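Local coordinates for protein salmonella typhimurium DB7155 bacteriophage DET7 tailspike (Bacteriophage, PDB 2V5I) that probably binds and hydrolyses the O-antigen polysaccharide of its Salmonella host, serving as the trimeric receptor-binding tailspike of the phage, at residues Gly200-Glu205 and Ser228-Leu233; Phe258-Gly263 and Leu275-Ser280; Ala176-Arg181 and Asp192-Gly197. One frame throughout, in Å; residues are numbered along the deposited sequence.

Contact 1 of 3, residues Gly200-Glu205 and Ser228-Leu233; sequences GIITFE and SGVQFL
Strands 202-205 and 230-233 run parallel with axes 4.8 Å apart and only 6° between their directions, and I202 faces V230, T203 faces Q231, F204 faces F232 and E205 faces L233. The backbone bonds alternate as a parallel pair requires: I202 N donates to G229 O, Q231 N to I202 O, F204 N to Q231 O and L233 N to F204 O, and I201 N to S228 O (3.0 Å) adds one more ahead of the strands.

On the face bearing I202, V230, F204 and F232, the two phenylalanines lie side by side and point the same way. Their planes are near parallel, but the centroids are 5.7 Å apart, so the rings are slid past each other with little overlap; the touch is F204 CD2 on F232 CE2 at 3.6 Å.

The other face carries a polar link. Q231 NE2 donates to T203 OG1 at 2.9 Å, with an N-H...O angle of 150° and the hydroxyl somewhat tilted from the amide plane. Q231 has its CG between its own backbone N and carbonyl carbon (chi1 64°), which swings the extended chain across T203 toward G200. A water accepts from both Q231 NE2 (2.9 Å) and G200 N (3.0 Å), tying the amide to the start of the neighbouring segment. The other branch of T203, CG2, meets L233 CD1 at 3.8 Å.

These are successive rungs of a right-handed parallel beta-helix of the P22 tailspike family. Strand 176-181 flanks 202-205, with F180 stacked on F204 and E205 salt-bridged through OE1 to R181 while its OE2 accepts from L207 N; strand 258-260 flanks 230-233, and V217 of strand 216-218 packs against I202, F204 and V230 from inside.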
loop_
_atom_site.group_PDB
_atom_site.type_symbol
_atom_site.label_atom_id
_atom_site.label_comp_id
_atom_site.label_asym_id
_atom_site.label_seq_id
_atom_site.Cartn_x
_atom_site.Cartn_y
_atom_site.Cartn_z
ATOM N N GLY A 200 4.093 8.541 28.731
ATOM C CA GLY A 200 4.201 7.871 27.451
ATOM C C GLY A 200 4.684 6.442 27.612
ATOM O O GLY A 200 5.462 6.132 28.535
ATOM N N ILE A 201 4.204 5.552 26.764
ATOM C CA ILE A 201 4.533 4.136 26.955
ATOM C C ILE A 201 5.971 3.836 26.626
ATOM O O ILE A 201 6.647 3.169 27.399
ATOM C CB ILE A 201 3.512 3.185 26.317
ATOM C CG1 ILE A 201 2.101 3.567 26.759
ATOM C CG2 ILE A 201 3.842 1.737 26.685
ATOM C CD1 ILE A 201 0.972 2.744 26.256
ATOM N N ILE A 202 6.401 4.232 25.412
ATOM C CA ILE A 202 7.805 4.132 25.025
ATOM C C ILE A 202 8.285 5.525 24.634
ATOM O O ILE A 202 7.674 6.137 23.786
ATOM C CB ILE A 202 7.988 3.163 23.835
ATOM C CG1 ILE A 202 7.349 1.777 24.170
ATOM C CG2 ILE A 202 9.473 3.045 23.471
ATOM C CD1 ILE A 202 7.099 0.848 22.985
ATOM N N THR A 203 9.373 5.986 25.254
ATOM C CA THR A 203 9.868 7.337 25.036
ATOM C C THR A 203 11.382 7.326 24.834
ATOM O O THR A 203 12.099 6.668 25.564
ATOM C CB THR A 203 9.600 8.198 26.319
ATOM O OG1 THR A 203 8.206 8.239 26.593
ATOM C CG2 THR A 203 10.153 9.608 26.157
ATOM N N PHE A 204 11.832 7.976 23.766
ATOM C CA PHE A 204 13.242 8.281 23.589
ATOM C C PHE A 204 13.421 9.775 23.805
ATOM O O PHE A 204 12.991 10.575 22.966
ATOM C CB PHE A 204 13.653 7.886 22.149
ATOM C CG PHE A 204 13.661 6.423 21.907
ATOM C CD1 PHE A 204 14.640 5.639 22.412
ATOM C CD2 PHE A 204 12.586 5.793 21.215
ATOM C CE1 PHE A 204 14.631 4.211 22.179
ATOM C CE2 PHE A 204 12.629 4.417 20.994
ATOM C CZ PHE A 204 13.600 3.657 21.511
ATOM N N GLU A 205 14.087 10.125 24.915
ATOM C CA GLU A 205 14.264 11.496 25.342
ATOM C C GLU A 205 15.762 11.844 25.196
ATOM O O GLU A 205 16.611 11.249 25.871
ATOM C CB GLU A 205 13.844 11.580 26.803
ATOM C CG GLU A 205 14.023 12.956 27.398
ATOM C CD GLU A 205 15.399 13.127 28.078
ATOM O OE1 GLU A 205 15.681 12.498 29.151
ATOM O OE2 GLU A 205 16.231 13.912 27.570
ATOM N N SER A 228 1.089 9.413 25.164
ATOM C CA SER A 228 1.203 8.849 23.829
ATOM C C SER A 228 1.864 7.484 23.849
ATOM O O SER A 228 2.629 7.174 24.771
ATOM C CB SER A 228 1.882 9.841 22.890
ATOM O OG SER A 228 1.077 10.998 22.738
ATOM N N GLY A 229 1.519 6.656 22.870
ATOM C CA GLY A 229 2.042 5.312 22.818
ATOM C C GLY A 229 3.546 5.284 22.695
ATOM O O GLY A 229 4.271 4.622 23.422
ATOM N N VAL A 230 4.016 5.940 21.623
ATOM C CA VAL A 230 5.438 6.121 21.369
ATOM C C VAL A 230 5.722 7.598 21.185
ATOM O O VAL A 230 5.014 8.285 20.466
ATOM C CB VAL A 230 5.925 5.375 20.054
ATOM C CG1 VAL A 230 7.434 5.554 19.832
ATOM C CG2 VAL A 230 5.576 3.906 20.092
ATOM N N GLN A 231 6.754 8.102 21.846
ATOM C CA GLN A 231 7.105 9.496 21.671
ATOM C C GLN A 231 8.599 9.744 21.614
ATOM O O GLN A 231 9.363 9.023 22.214
ATOM C CB GLN A 231 6.501 10.359 22.768
ATOM C CG GLN A 231 6.982 10.089 24.110
ATOM C CD GLN A 231 6.047 10.703 25.232
ATOM O OE1 GLN A 231 5.045 11.371 24.953
ATOM N NE2 GLN A 231 6.413 10.488 26.480
ATOM N N PHE A 232 8.979 10.752 20.793
ATOM C CA PHE A 232 10.388 11.159 20.634
ATOM C C PHE A 232 10.576 12.596 21.045
ATOM O O PHE A 232 9.718 13.418 20.744
ATOM C CB PHE A 232 10.758 11.037 19.108
ATOM C CG PHE A 232 10.749 9.634 18.610
ATOM C CD1 PHE A 232 9.551 9.068 18.158
ATOM C CD2 PHE A 232 11.879 8.895 18.605
ATOM C CE1 PHE A 232 9.519 7.764 17.718
ATOM C CE2 PHE A 232 11.857 7.531 18.141
ATOM C CZ PHE A 232 10.638 7.033 17.686
ATOM N N LEU A 233 11.739 12.875 21.657
ATOM C CA LEU A 233 12.163 14.245 22.026
ATOM C C LEU A 233 13.602 14.455 21.549
ATOM O O LEU A 233 14.495 13.713 21.915
ATOM C CB LEU A 233 12.093 14.504 23.551
ATOM C CG LEU A 233 10.737 14.426 24.209
ATOM C CD1 LEU A 233 10.385 13.024 24.598
ATOM C CD2 LEU A 233 10.746 15.301 25.449
HETATM O O HOH W 1 5.824 10.936 29.264
#

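Contact 2 of 3, residues Phe258-Gly263 and Leu275-Ser280; sequences FKTYQG and LQFRDS
T260 and F277 make the closest approach between segments 258-263 and 275-280: the T260 methyl CG2 lies 3.6 Å from F277 CZ, reaching the far end of a ring that it meets obliquely. T260 has its CG2 anti to the carbonyl carbon and its OG1 in the remaining position (chi1 54°), an orientation in which the methyl reaches the ring while the hydroxyl hydrogen-bonds to G293 O. The other apolar contacts are looser. T260 CG2 is 4.4 Å from L275 CD1, F258 CB is 4.5 Å from F277 CE1, and F258 CZ is 4.3 Å from S280 CB.

No hydrogen bond crosses. The backbones keep well apart, with the CA atoms of F258 and F277 8.6 Å from each other, as expected where strands on different walls of a parallel beta-helix meet through their inward side chains. F258 continues the inward row of I202 and V230 and stacks on F290; T260 stands in the row of F204 and F232.

Polar groups bond within their own segment or to other parts of the chain. R278 grips Q276 OE1 side-on through NE (2.7 Å) and NH2 (3.0 Å), the oxygen lying 1° from the guanidinium plane, while Q276 NE2 donates to H241 O. This pair points away from segment 258-263, toward the second subunit: R278 packs on V281 and Q276 on R221 of that subunit.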
loop_
_atom_site.group_PDB
_atom_site.type_symbol
_atom_site.label_atom_id
_atom_site.label_comp_id
_atom_site.label_asym_id
_atom_site.label_seq_id
_atom_site.Cartn_x
_atom_site.Cartn_y
_atom_site.Cartn_z
ATOM N N PHE A 258 1.234 7.900 18.231
ATOM C CA PHE A 258 2.601 8.158 17.948
ATOM C C PHE A 258 2.836 9.664 17.838
ATOM O O PHE A 258 2.091 10.340 17.151
ATOM C CB PHE A 258 2.936 7.523 16.577
ATOM C CG PHE A 258 2.622 6.042 16.516
ATOM C CD1 PHE A 258 3.468 5.094 17.042
ATOM C CD2 PHE A 258 1.370 5.591 16.010
ATOM C CE1 PHE A 258 3.146 3.732 17.026
ATOM C CE2 PHE A 258 1.048 4.200 15.978
ATOM C CZ PHE A 258 1.905 3.300 16.516
ATOM N N LYS A 259 3.857 10.129 18.543
ATOM C CA LYS A 259 4.047 11.592 18.725
ATOM C C LYS A 259 5.494 12.027 18.599
ATOM O O LYS A 259 6.364 11.463 19.262
ATOM C CB LYS A 259 3.495 11.991 20.090
ATOM C CG LYS A 259 3.615 13.486 20.500
ATOM C CD LYS A 259 3.341 13.654 21.979
ATOM C CE LYS A 259 3.448 15.078 22.429
ATOM N NZ LYS A 259 2.986 15.142 23.876
ATOM N N THR A 260 5.700 13.039 17.746
ATOM C CA THR A 260 6.924 13.815 17.787
ATOM C C THR A 260 6.669 15.074 18.629
ATOM O O THR A 260 5.808 15.877 18.291
ATOM C CB THR A 260 7.355 14.215 16.333
ATOM O OG1 THR A 260 6.310 14.863 15.643
ATOM C CG2 THR A 260 7.736 12.988 15.534
ATOM N N TYR A 261 7.442 15.221 19.711
ATOM C CA TYR A 261 7.149 16.366 20.602
ATOM C C TYR A 261 7.288 17.665 19.894
ATOM O O TYR A 261 8.153 17.833 18.990
ATOM C CB TYR A 261 8.112 16.415 21.802
ATOM C CG TYR A 261 7.507 15.996 23.080
ATOM C CD1 TYR A 261 7.298 14.657 23.317
ATOM C CD2 TYR A 261 7.198 16.909 24.049
ATOM C CE1 TYR A 261 6.776 14.223 24.496
ATOM C CE2 TYR A 261 6.652 16.489 25.270
ATOM C CZ TYR A 261 6.450 15.150 25.471
ATOM O OH TYR A 261 5.920 14.656 26.652
ATOM N N GLN A 262 6.441 18.622 20.299
ATOM C CA GLN A 262 6.437 19.956 19.767
ATOM C C GLN A 262 7.026 20.925 20.769
ATOM O O GLN A 262 6.843 20.775 21.990
ATOM C CB GLN A 262 5.024 20.427 19.427
ATOM C CG GLN A 262 4.513 19.792 18.191
ATOM C CD GLN A 262 3.324 18.961 18.375
ATOM O OE1 GLN A 262 2.325 19.445 18.882
ATOM N NE2 GLN A 262 3.381 17.678 17.923
ATOM N N GLY A 263 7.701 21.931 20.265
ATOM C CA GLY A 263 8.189 23.030 21.086
ATOM C C GLY A 263 9.408 22.717 21.928
ATOM O O GLY A 263 10.259 21.895 21.569
ATOM N N LEU A 275 12.576 11.170 10.848
ATOM C CA LEU A 275 12.206 9.891 11.474
ATOM C C LEU A 275 11.256 9.148 10.526
ATOM O O LEU A 275 10.602 9.775 9.689
ATOM C CB LEU A 275 11.493 10.098 12.845
ATOM C CG LEU A 275 12.422 10.752 13.911
ATOM C CD1 LEU A 275 11.557 10.868 15.166
ATOM C CD2 LEU A 275 13.658 9.929 14.169
ATOM N N GLN A 276 11.240 7.820 10.627
ATOM C CA GLN A 276 10.239 7.004 9.917
ATOM C C GLN A 276 8.977 6.770 10.689
ATOM O O GLN A 276 9.018 6.539 11.909
ATOM C CB GLN A 276 10.866 5.628 9.650
ATOM C CG GLN A 276 12.082 5.663 8.746
ATOM C CD GLN A 276 12.588 4.274 8.529
ATOM O OE1 GLN A 276 11.849 3.471 7.938
ATOM N NE2 GLN A 276 13.789 3.947 9.030
ATOM N N PHE A 277 7.839 6.771 9.986
ATOM C CA PHE A 277 6.558 6.348 10.537
ATOM C C PHE A 277 5.933 5.497 9.443
ATOM O O PHE A 277 5.409 6.048 8.452
ATOM C CB PHE A 277 5.685 7.535 10.940
ATOM C CG PHE A 277 6.278 8.306 12.056
ATOM C CD1 PHE A 277 6.054 7.909 13.356
ATOM C CD2 PHE A 277 7.100 9.418 11.813
ATOM C CE1 PHE A 277 6.687 8.609 14.410
ATOM C CE2 PHE A 277 7.728 10.058 12.858
ATOM C CZ PHE A 277 7.524 9.637 14.141
ATOM N N ARG A 278 6.169 4.165 9.524
ATOM C CA ARG A 278 5.823 3.266 8.415
ATOM C C ARG A 278 5.202 1.960 8.896
ATOM O O ARG A 278 5.519 1.456 9.965
ATOM C CB ARG A 278 7.055 2.904 7.553
ATOM C CG ARG A 278 7.742 4.077 6.888
ATOM C CD ARG A 278 8.689 3.606 5.779
ATOM N NE ARG A 278 9.754 2.787 6.336
ATOM C CZ ARG A 278 9.923 1.465 6.185
ATOM N NH1 ARG A 278 9.085 0.731 5.445
ATOM N NH2 ARG A 278 10.925 0.838 6.806
ATOM N N ASP A 279 4.248 1.459 8.115
ATOM C CA ASP A 279 3.650 0.152 8.355
ATOM C C ASP A 279 3.040 0.049 9.764
ATOM O O ASP A 279 3.052 -1.012 10.381
ATOM C CB ASP A 279 4.687 -0.971 8.150
ATOM C CG ASP A 279 5.360 -1.002 6.781
ATOM O OD1 ASP A 279 4.923 -0.374 5.791
ATOM O OD2 ASP A 279 6.376 -1.767 6.703
ATOM N N SER A 280 2.461 1.156 10.238
ATOM C CA SER A 280 1.987 1.244 11.630
ATOM C C SER A 280 0.516 1.661 11.704
ATOM O O SER A 280 -0.064 2.125 10.741
ATOM C CB SER A 280 2.860 2.178 12.438
ATOM O OG SER A 280 4.186 1.703 12.507
#

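Contact 3 of 3, residues Ala176-Arg181 and Asp192-Gly197; sequences AAYLFR and DSIIGG
Successive turns of the right-handed parallel beta-helix are joined here at a corner, where the start of strand 176-181 meets the end of strand 187-196. The axes of the two short segments stand 102° apart, so they touch at one end instead of pairing along their length; the single bridge joins A176 to G196, with CA atoms 4.8 Å apart.

Two backbone bonds make the junction. A176 N donates to I195 O at 3.0 Å, nearly straight (163°). The return bond, G197 N to A176 O, is weak at 3.3 Å, and a water bridges the same two atoms, donating to A176 O and accepting from G197 N. G196 CA adds a CA-H...O contact to the same carbonyl, so A176 O gathers three partners at the corner.

Apolar contact comes from I194, whose two branches divide the work. Its CG2 lies anti to the backbone N and meets A176 CB at 3.9 Å, whereas CG1, beside that N (chi1 -60°), carries CD1 to the tyrosine ring. Around this patch, M91 of strand 85-92 packs on both A176 and Y178, A171 touches Y178 and I194, and I201 touches I194, so the junction is buried among neighbouring turns of the coil. At the earlier end of 192-197, D192 makes salt bridges to R165 and K187 of the third subunit, which places that end at the trimer interface. The Y178 hydroxyl hydrogen-bonds to G172 O, and I194 CD1 approaches the ring obliquely, 3.9 Å from Y178 CE1.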
loop_
_atom_site.group_PDB
_atom_site.type_symbol
_atom_site.label_atom_id
_atom_site.label_comp_id
_atom_site.label_asym_id
_atom_site.label_seq_id
_atom_site.Cartn_x
_atom_site.Cartn_y
_atom_site.Cartn_z
ATOM N N ALA A 176 2.685 0.698 32.844
ATOM C CA ALA A 176 4.117 0.632 32.607
ATOM C C ALA A 176 4.611 1.738 31.689
ATOM O O ALA A 176 3.846 2.301 30.919
ATOM C CB ALA A 176 4.465 -0.721 31.963
ATOM N N ALA A 177 5.889 2.082 31.858
ATOM C CA ALA A 177 6.609 2.928 30.890
ATOM C C ALA A 177 8.030 2.432 30.661
ATOM O O ALA A 177 8.657 1.948 31.555
ATOM C CB ALA A 177 6.648 4.339 31.359
ATOM N N TYR A 178 8.516 2.578 29.407
ATOM C CA TYR A 178 9.867 2.315 29.066
ATOM C C TYR A 178 10.456 3.618 28.553
ATOM O O TYR A 178 9.927 4.232 27.639
ATOM C CB TYR A 178 9.907 1.221 27.977
ATOM C CG TYR A 178 9.494 -0.124 28.539
ATOM C CD1 TYR A 178 8.133 -0.521 28.580
ATOM C CD2 TYR A 178 10.449 -1.001 29.061
ATOM C CE1 TYR A 178 7.776 -1.744 29.154
ATOM C CE2 TYR A 178 10.087 -2.219 29.635
ATOM C CZ TYR A 178 8.756 -2.589 29.644
ATOM O OH TYR A 178 8.470 -3.824 30.210
ATOM N N LEU A 179 11.533 4.075 29.192
ATOM C CA LEU A 179 12.073 5.409 28.956
ATOM C C LEU A 179 13.550 5.270 28.705
ATOM O O LEU A 179 14.240 4.638 29.485
ATOM C CB LEU A 179 11.842 6.272 30.200
ATOM C CG LEU A 179 12.573 7.610 30.254
ATOM C CD1 LEU A 179 12.204 8.492 29.080
ATOM C CD2 LEU A 179 12.245 8.257 31.555
ATOM N N PHE A 180 14.029 5.793 27.572
ATOM C CA PHE A 180 15.441 5.833 27.244
ATOM C C PHE A 180 15.880 7.290 27.305
ATOM O O PHE A 180 15.395 8.112 26.506
ATOM C CB PHE A 180 15.645 5.295 25.830
ATOM C CG PHE A 180 15.439 3.801 25.712
ATOM C CD1 PHE A 180 14.149 3.283 25.567
ATOM C CD2 PHE A 180 16.503 2.959 25.697
ATOM C CE1 PHE A 180 13.975 1.900 25.491
ATOM C CE2 PHE A 180 16.350 1.625 25.551
ATOM C CZ PHE A 180 15.099 1.101 25.428
ATOM N N ARG A 181 16.859 7.614 28.165
ATOM C CA ARG A 181 17.322 8.986 28.328
ATOM C C ARG A 181 18.745 9.065 27.761
ATOM O O ARG A 181 19.625 8.281 28.169
ATOM C CB ARG A 181 17.410 9.340 29.813
ATOM C CG ARG A 181 16.105 9.484 30.524
ATOM C CD ARG A 181 16.427 9.931 31.925
ATOM N NE ARG A 181 15.265 9.965 32.804
ATOM C CZ ARG A 181 14.421 10.994 32.860
ATOM N NH1 ARG A 181 14.564 12.011 32.021
ATOM N NH2 ARG A 181 13.390 10.968 33.698
ATOM N N ASP A 192 4.567 -6.580 23.696
ATOM C CA ASP A 192 3.501 -7.529 23.925
ATOM C C ASP A 192 2.289 -6.894 24.595
ATOM O O ASP A 192 1.903 -7.265 25.715
ATOM C CB ASP A 192 4.056 -8.623 24.818
ATOM C CG ASP A 192 3.117 -9.777 24.940
ATOM O OD1 ASP A 192 2.213 -9.913 24.068
ATOM O OD2 ASP A 192 3.291 -10.574 25.911
ATOM N N SER A 193 1.685 -5.913 23.917
ATOM C CA SER A 193 0.453 -5.250 24.398
ATOM C C SER A 193 0.664 -4.654 25.781
ATOM O O SER A 193 -0.057 -4.933 26.755
ATOM C CB SER A 193 -0.759 -6.201 24.367
ATOM O OG SER A 193 -1.024 -6.525 23.006
ATOM N N ILE A 194 1.722 -3.864 25.882
ATOM C CA ILE A 194 2.070 -3.179 27.107
ATOM C C ILE A 194 0.888 -2.285 27.498
ATOM O O ILE A 194 0.436 -1.473 26.690
ATOM C CB ILE A 194 3.296 -2.300 26.918
ATOM C CG1 ILE A 194 4.523 -3.102 26.483
ATOM C CG2 ILE A 194 3.632 -1.557 28.234
ATOM C CD1 ILE A 194 5.681 -2.243 25.932
ATOM N N ILE A 195 0.370 -2.422 28.733
ATOM C CA ILE A 195 -0.638 -1.510 29.198
ATOM C C ILE A 195 0.070 -0.315 29.849
ATOM O O ILE A 195 0.745 -0.443 30.882
ATOM C CB ILE A 195 -1.581 -2.141 30.271
ATOM C CG1 ILE A 195 -2.274 -3.395 29.782
ATOM C CG2 ILE A 195 -2.586 -1.130 30.762
ATOM C CD1 ILE A 195 -2.835 -3.279 28.520
ATOM N N GLY A 196 -0.065 0.862 29.229
ATOM C CA GLY A 196 0.529 2.082 29.755
ATOM C C GLY A 196 0.008 2.624 31.069
ATOM O O GLY A 196 -1.074 2.294 31.464
ATOM N N GLY A 197 0.837 3.446 31.722
ATOM C CA GLY A 197 0.456 4.218 32.897
ATOM C C GLY A 197 0.415 5.706 32.619
ATOM O O GLY A 197 0.061 6.151 31.526
HETATM O O HOH W 2 3.191 4.991 31.410
#

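Along the chain the order is contact 3, contact 1, contact 2, and strands 176-181, 202-205, 230-233 and 258-260 lie consecutively on one wall of the beta-helix. The centre of contact 1 is about 9 Å from that of each other contact; contacts 2 and 3 are about 17 Å apart between centres and do not touch. Probable hydrogen bonds relay the register: Y178 N to I201 O (2.8 Å) joins contacts 1 and 3, and K259 N to V230 O (2.9 Å) joins contacts 1 and 2. Contact 1 is lateral pairing within the wall, contact 2 fills the interior, and contact 3 joins turns at a corner, building the coil each subunit contributes to the trimeric spike.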